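Local coordinates for beta-galacturonidase (Eisenbergiella tayi, PDB 6NCW), which hydrolyses beta-galacturonides as a family 2 glycoside hydrolase and may also act on beta-glucuronides, at residues 153-158 and 245-250; 300-305 and 547-552. One frame throughout, in Å; residues are numbered along the deposited sequence.

Interaction 1 of 2, residues 153-158 and 245-250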
loop_
_atom_site.group_PDB
_atom_site.type_symbol
_atom_site.label_atom_id
_atom_site.label_comp_id
_atom_site.label_asym_id
_atom_site.label_seq_id
_atom_site.Cartn_x
_atom_site.Cartn_y
_atom_site.Cartn_z
ATOM N N SER A 153 -13.345 11.726 -49.623
ATOM C CA SER A 153 -13.165 12.335 -48.310
ATOM C C SER A 153 -13.844 11.530 -47.192
ATOM O O SER A 153 -13.277 11.384 -46.104
ATOM C CB SER A 153 -13.684 13.769 -48.354
ATOM O OG SER A 153 -13.908 14.263 -47.050
ATOM N N TRP A 154 -15.044 11.002 -47.428
ATOM C CA TRP A 154 -15.720 10.110 -46.485
ATOM C C TRP A 154 -16.879 9.421 -47.198
ATOM O O TRP A 154 -17.297 9.838 -48.283
ATOM C CB TRP A 154 -16.231 10.852 -45.232
ATOM C CG TRP A 154 -17.076 12.117 -45.464
ATOM C CD1 TRP A 154 -16.644 13.409 -45.376
ATOM C CD2 TRP A 154 -18.480 12.192 -45.798
ATOM N NE1 TRP A 154 -17.672 14.278 -45.644
ATOM C CE2 TRP A 154 -18.812 13.559 -45.896
ATOM C CE3 TRP A 154 -19.481 11.235 -46.037
ATOM C CZ2 TRP A 154 -20.106 13.999 -46.213
ATOM C CZ3 TRP A 154 -20.769 11.676 -46.347
ATOM C CH2 TRP A 154 -21.066 13.046 -46.437
ATOM N N ILE A 155 -17.368 8.341 -46.584
ATOM C CA ILE A 155 -18.590 7.646 -46.978
ATOM C C ILE A 155 -19.420 7.375 -45.714
ATOM O O ILE A 155 -18.875 6.940 -44.696
ATOM C CB ILE A 155 -18.270 6.337 -47.730
ATOM C CG1 ILE A 155 -19.544 5.545 -48.031
ATOM C CG2 ILE A 155 -17.279 5.484 -46.950
ATOM C CD1 ILE A 155 -19.325 4.436 -49.045
ATOM N N HIS A 156 -20.724 7.665 -45.773
ATOM C CA HIS A 156 -21.664 7.432 -44.681
ATOM C C HIS A 156 -22.753 6.483 -45.148
ATOM O O HIS A 156 -23.471 6.783 -46.108
ATOM C CB HIS A 156 -22.310 8.733 -44.197
ATOM C CG HIS A 156 -21.355 9.670 -43.539
ATOM N ND1 HIS A 156 -21.698 10.961 -43.194
ATOM C CD2 HIS A 156 -20.070 9.504 -43.148
ATOM C CE1 HIS A 156 -20.662 11.554 -42.630
ATOM N NE2 HIS A 156 -19.662 10.691 -42.588
ATOM N N PHE A 157 -22.898 5.365 -44.450
ATOM C CA PHE A 157 -23.921 4.377 -44.744
ATOM C C PHE A 157 -24.951 4.389 -43.629
ATOM O O PHE A 157 -24.593 4.436 -42.450
ATOM C CB PHE A 157 -23.313 2.975 -44.866
ATOM C CG PHE A 157 -24.334 1.897 -45.057
ATOM C CD1 PHE A 157 -24.887 1.666 -46.316
ATOM C CD2 PHE A 157 -24.760 1.131 -43.978
ATOM C CE1 PHE A 157 -25.844 0.684 -46.493
ATOM C CE2 PHE A 157 -25.710 0.139 -44.147
ATOM C CZ PHE A 157 -26.252 -0.087 -45.408
ATOM N N THR A 158 -26.224 4.330 -44.007
ATOM C CA THR A 158 -27.342 4.339 -43.072
ATOM C C THR A 158 -28.215 3.116 -43.312
ATOM O O THR A 158 -28.783 2.983 -44.411
ATOM C CB THR A 158 -28.189 5.608 -43.231
ATOM O OG1 THR A 158 -27.335 6.755 -43.330
ATOM C CG2 THR A 158 -29.158 5.763 -42.052
ATOM N N ASP A 245 -9.077 5.824 -56.941
ATOM C CA ASP A 245 -9.027 6.047 -55.494
ATOM C C ASP A 245 -10.105 5.204 -54.829
ATOM O O ASP A 245 -11.109 4.852 -55.453
ATOM C CB ASP A 245 -9.205 7.530 -55.134
ATOM C CG ASP A 245 -9.023 7.801 -53.635
ATOM O OD1 ASP A 245 -8.005 7.342 -53.067
ATOM O OD2 ASP A 245 -9.902 8.465 -53.026
ATOM N N ASP A 246 -9.896 4.891 -53.546
ATOM C CA ASP A 246 -10.905 4.169 -52.782
ATOM C C ASP A 246 -11.028 4.717 -51.363
ATOM O O ASP A 246 -10.211 5.516 -50.889
ATOM C CB ASP A 246 -10.630 2.652 -52.742
ATOM C CG ASP A 246 -9.350 2.276 -51.997
ATOM O OD1 ASP A 246 -8.513 3.148 -51.634
ATOM O OD2 ASP A 246 -9.175 1.058 -51.777
ATOM N N ILE A 247 -12.097 4.280 -50.701
ATOM C CA ILE A 247 -12.241 4.357 -49.253
ATOM C C ILE A 247 -12.985 3.104 -48.822
ATOM O O ILE A 247 -13.907 2.647 -49.513
ATOM C CB ILE A 247 -12.974 5.642 -48.805
ATOM C CG1 ILE A 247 -12.847 5.830 -47.294
ATOM C CG2 ILE A 247 -14.441 5.604 -49.213
ATOM C CD1 ILE A 247 -13.108 7.235 -46.849
ATOM N N ILE A 248 -12.541 2.503 -47.720
ATOM C CA ILE A 248 -13.169 1.315 -47.156
ATOM C C ILE A 248 -13.539 1.617 -45.706
ATOM O O ILE A 248 -12.718 2.154 -44.955
ATOM C CB ILE A 248 -12.240 0.092 -47.242
ATOM C CG1 ILE A 248 -11.715 -0.088 -48.677
ATOM C CG2 ILE A 248 -12.968 -1.149 -46.808
ATOM C CD1 ILE A 248 -10.637 -1.167 -48.815
ATOM N N ASP A 249 -14.773 1.283 -45.317
ATOM C CA ASP A 249 -15.225 1.457 -43.941
ATOM C C ASP A 249 -15.931 0.186 -43.481
ATOM O O ASP A 249 -15.930 -0.812 -44.207
ATOM C CB ASP A 249 -16.134 2.688 -43.827
ATOM C CG ASP A 249 -15.925 3.455 -42.510
ATOM O OD1 ASP A 249 -15.903 2.811 -41.429
ATOM O OD2 ASP A 249 -15.782 4.697 -42.563
ATOM N N ARG A 250 -16.517 0.189 -42.286
ATOM C CA ARG A 250 -17.278 -0.960 -41.799
ATOM C C ARG A 250 -18.639 -0.524 -41.289
ATOM O O ARG A 250 -18.766 0.528 -40.658
ATOM C CB ARG A 250 -16.559 -1.701 -40.681
ATOM C CG ARG A 250 -15.623 -2.769 -41.157
ATOM C CD ARG A 250 -15.302 -3.752 -40.061
ATOM N NE ARG A 250 -14.998 -3.052 -38.815
ATOM C CZ ARG A 250 -14.280 -3.568 -37.822
ATOM N NH1 ARG A 250 -13.768 -4.789 -37.923
ATOM N NH2 ARG A 250 -14.072 -2.858 -36.730
HETATM O O HOH W 1 -15.839 7.697 -44.025
#

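Interaction 2 of 2, residues 300-305 and 547-552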
loop_
_atom_site.group_PDB
_atom_site.type_symbol
_atom_site.label_atom_id
_atom_site.label_comp_id
_atom_site.label_asym_id
_atom_site.label_seq_id
_atom_site.Cartn_x
_atom_site.Cartn_y
_atom_site.Cartn_z
ATOM N N ILE A 300 -14.217 -4.981 -18.616
ATOM C CA ILE A 300 -15.576 -4.455 -18.691
ATOM C C ILE A 300 -16.566 -5.557 -19.078
ATOM O O ILE A 300 -17.660 -5.658 -18.502
ATOM C CB ILE A 300 -15.593 -3.252 -19.658
ATOM C CG1 ILE A 300 -14.805 -2.081 -19.022
ATOM C CG2 ILE A 300 -16.997 -2.864 -20.025
ATOM C CD1 ILE A 300 -14.567 -0.886 -19.961
ATOM N N LYS A 301 -16.178 -6.444 -20.001
ATOM C CA LYS A 301 -17.025 -7.599 -20.315
ATOM C C LYS A 301 -17.115 -8.568 -19.134
ATOM O O LYS A 301 -18.181 -9.126 -18.874
ATOM C CB LYS A 301 -16.508 -8.320 -21.571
ATOM C CG LYS A 301 -16.863 -7.606 -22.862
ATOM C CD LYS A 301 -15.943 -7.974 -24.046
ATOM C CE LYS A 301 -15.749 -9.484 -24.217
ATOM N NZ LYS A 301 -14.978 -9.847 -25.477
ATOM N N ASP A 302 -16.008 -8.786 -18.414
ATOM C CA ASP A 302 -16.036 -9.649 -17.233
ATOM C C ASP A 302 -17.004 -9.124 -16.181
ATOM O O ASP A 302 -17.638 -9.910 -15.463
ATOM C CB ASP A 302 -14.622 -9.786 -16.646
ATOM C CG ASP A 302 -14.550 -10.781 -15.474
ATOM O OD1 ASP A 302 -14.189 -10.369 -14.349
ATOM O OD2 ASP A 302 -14.877 -11.973 -15.671
ATOM N N LEU A 303 -17.134 -7.803 -16.075
ATOM C CA LEU A 303 -18.049 -7.205 -15.116
ATOM C C LEU A 303 -19.520 -7.375 -15.496
ATOM O O LEU A 303 -20.389 -7.079 -14.668
ATOM C CB LEU A 303 -17.708 -5.727 -14.953
ATOM C CG LEU A 303 -16.495 -5.473 -14.048
ATOM C CD1 LEU A 303 -15.780 -4.174 -14.378
ATOM C CD2 LEU A 303 -16.927 -5.490 -12.573
ATOM N N GLY A 304 -19.821 -7.852 -16.707
ATOM C CA GLY A 304 -21.187 -7.996 -17.159
ATOM C C GLY A 304 -21.746 -6.824 -17.935
ATOM O O GLY A 304 -22.927 -6.859 -18.307
ATOM N N ALA A 305 -20.936 -5.810 -18.227
ATOM C CA ALA A 305 -21.432 -4.625 -18.907
ATOM C C ALA A 305 -21.722 -4.914 -20.372
ATOM O O ALA A 305 -21.135 -5.813 -20.991
ATOM C CB ALA A 305 -20.427 -3.473 -18.799
ATOM N N VAL A 547 -19.273 -6.723 -6.484
ATOM C CA VAL A 547 -20.645 -6.246 -6.336
ATOM C C VAL A 547 -21.231 -5.847 -7.688
ATOM O O VAL A 547 -22.393 -6.152 -7.996
ATOM C CB VAL A 547 -20.675 -5.073 -5.335
ATOM C CG1 VAL A 547 -21.855 -4.141 -5.616
ATOM C CG2 VAL A 547 -20.779 -5.599 -3.925
ATOM N N VAL A 548 -20.449 -5.134 -8.506
ATOM C CA VAL A 548 -20.909 -4.746 -9.839
ATOM C C VAL A 548 -21.094 -5.980 -10.713
ATOM O O VAL A 548 -22.090 -6.109 -11.431
ATOM C CB VAL A 548 -19.927 -3.748 -10.481
ATOM C CG1 VAL A 548 -20.302 -3.515 -11.926
ATOM C CG2 VAL A 548 -19.927 -2.401 -9.720
ATOM N N LYS A 549 -20.135 -6.901 -10.662
ATOM C CA LYS A 549 -20.215 -8.108 -11.468
ATOM C C LYS A 549 -21.458 -8.918 -11.114
ATOM O O LYS A 549 -22.211 -9.336 -12.000
ATOM C CB LYS A 549 -18.937 -8.918 -11.272
ATOM C CG LYS A 549 -18.849 -10.223 -12.029
ATOM C CD LYS A 549 -17.438 -10.781 -11.842
ATOM C CE LYS A 549 -17.214 -12.052 -12.632
ATOM N NZ LYS A 549 -15.814 -12.498 -12.474
ATOM N N ASP A 550 -21.702 -9.133 -9.819
ATOM C CA ASP A 550 -22.913 -9.840 -9.406
ATOM C C ASP A 550 -24.161 -9.175 -9.962
ATOM O O ASP A 550 -25.076 -9.858 -10.435
ATOM C CB ASP A 550 -23.014 -9.902 -7.888
ATOM C CG ASP A 550 -22.012 -10.859 -7.271
ATOM O OD1 ASP A 550 -21.406 -11.672 -8.006
ATOM O OD2 ASP A 550 -21.817 -10.776 -6.036
ATOM N N SER A 551 -24.221 -7.842 -9.910
ATOM C CA SER A 551 -25.402 -7.134 -10.393
ATOM C C SER A 551 -25.545 -7.249 -11.908
ATOM O O SER A 551 -26.602 -7.645 -12.409
ATOM C CB SER A 551 -25.348 -5.667 -9.978
ATOM O OG SER A 551 -26.394 -4.946 -10.601
ATOM N N TYR A 552 -24.486 -6.909 -12.656
ATOM C CA TYR A 552 -24.609 -6.849 -14.110
ATOM C C TYR A 552 -24.748 -8.239 -14.731
ATOM O O TYR A 552 -25.398 -8.391 -15.769
ATOM C CB TYR A 552 -23.407 -6.128 -14.717
ATOM C CG TYR A 552 -23.452 -4.608 -14.707
ATOM C CD1 TYR A 552 -24.429 -3.909 -14.007
ATOM C CD2 TYR A 552 -22.510 -3.878 -15.415
ATOM C CE1 TYR A 552 -24.466 -2.511 -14.015
ATOM C CE2 TYR A 552 -22.530 -2.490 -15.421
ATOM C CZ TYR A 552 -23.507 -1.809 -14.728
ATOM O OH TYR A 552 -23.518 -0.424 -14.759
HETATM O O HOH W 2 -13.948 -14.263 -14.800
HETATM O O HOH W 3 -12.690 -11.800 -12.479
#

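Interaction 1 of 2, residues 153-158 and 245-250
Water 1 is held by Ile155 N, from which it accepts a bond at 3.0 Å. It reaches Asp249 OD2, 3.3 Å away on the other strand, only weakly. The other carboxylate oxygen is turned back on its own strand. Asp249 OD1 takes Arg250 N at 2.8 Å through its anti lone pair. This bond limits the rotation of the carboxylate.

Beside the water the contact is apolar. Ile155 CG2 meets Ile247 CG2 at 3.6 Å, methyl against methyl, and the two side chains lie alongside one another and point opposite ways. In Ile247, CG1 is anti to the backbone N (chi1 -168°). This extends CD1 to Trp154 CA, 3.9 Å away.

The strands belong to different sheets of the immunoglobulin-like beta-sandwich. They run 40° from parallel, and their axes approach to 7.6 Å. Ile155 also packs on Ile233 of strand 227-238, the neighbour of strand 245-251 in its sheet. Asp245 OD2 bonds Leu152 N just before the first segment. The two segments are therefore joined mainly by methyl packing, and the water adds at most a weak polar link.

Interaction 2 of 2, residues 300-305 and 547-552
Lys549 reaches across to Asp302 and forms a salt bridge with its carboxylate. The bond from Lys549 NZ to Asp302 OD1 is long, at 3.3 Å. The ammonium comes from the syn side, 27° out of the carboxylate plane. A second bond, to OD2, is weak. The lysine chain is fully extended, and its CG, CD and CE run alongside the backbone O of Asp302. Water 2 donates to Asp302 OD2 at 2.6 Å and water 3 to Asp302 OD1 at 2.8 Å. Both waters have weak bonds to Lys549 NZ.

Next to this polar end the backbones come close. Lys549 CA points its hydrogen almost straight at Leu303 O, a CA-H...O contact of 3.4 Å. Leu303 CD2 lies against Val548 CG1 at 4.0 Å. Tyr552 CB sits 3.2 Å from Leu303 O and also touches Gly304 C. Tyr552 CD2 lies 3.7 Å from Ala305 CA. CG of Tyr552 is anti to the carbonyl carbon (chi1 -82°), which carries the ring past Ala305.

Gly304 is the first residue to leave helical backbone angles after helix 290-302. Its positive phi, 93°, and two bonds back into the last turn make a Schellman motif: Gly304 N bonds Lys301 O, and Ala305 N bonds Ile300 O. In the TIM barrel this helix follows strand 268-276, and helix 544-553 comes after strand 504-509. Those two strands pair in parallel, so the contact lies outside the seam where the barrel closes.

Further partners hold the groups in place. Asp302 OD1 also bonds Tyr545 OH, and OD2 forms a salt bridge with Arg553. Asp302 packs on Pro47 of the second subunit. Tyr552 OH bonds Gly274 O, and Lys273 NZ bonds the backbone O of both Gly304 and Tyr552.

How the interactions relate
The two contacts lie in different domains and share no strand, helix or sheet. Their centres are 35 Å apart, and their nearest atoms are about 13 Å apart without touching. They come in series along the chain. Interaction 1 closes within the immunoglobulin-like beta-sandwich before interaction 2 opens in the TIM barrel. The first joins two sheets of the sandwich and lies away from the residues that bind galacturonate. The second joins early and late helices of the barrel. There the side chain of Tyr552 is about 10 Å from that of Glu465, which binds galacturonate. Interaction 1 also borders the barrel, through bonds of its first strand to Asn366 and Thr362.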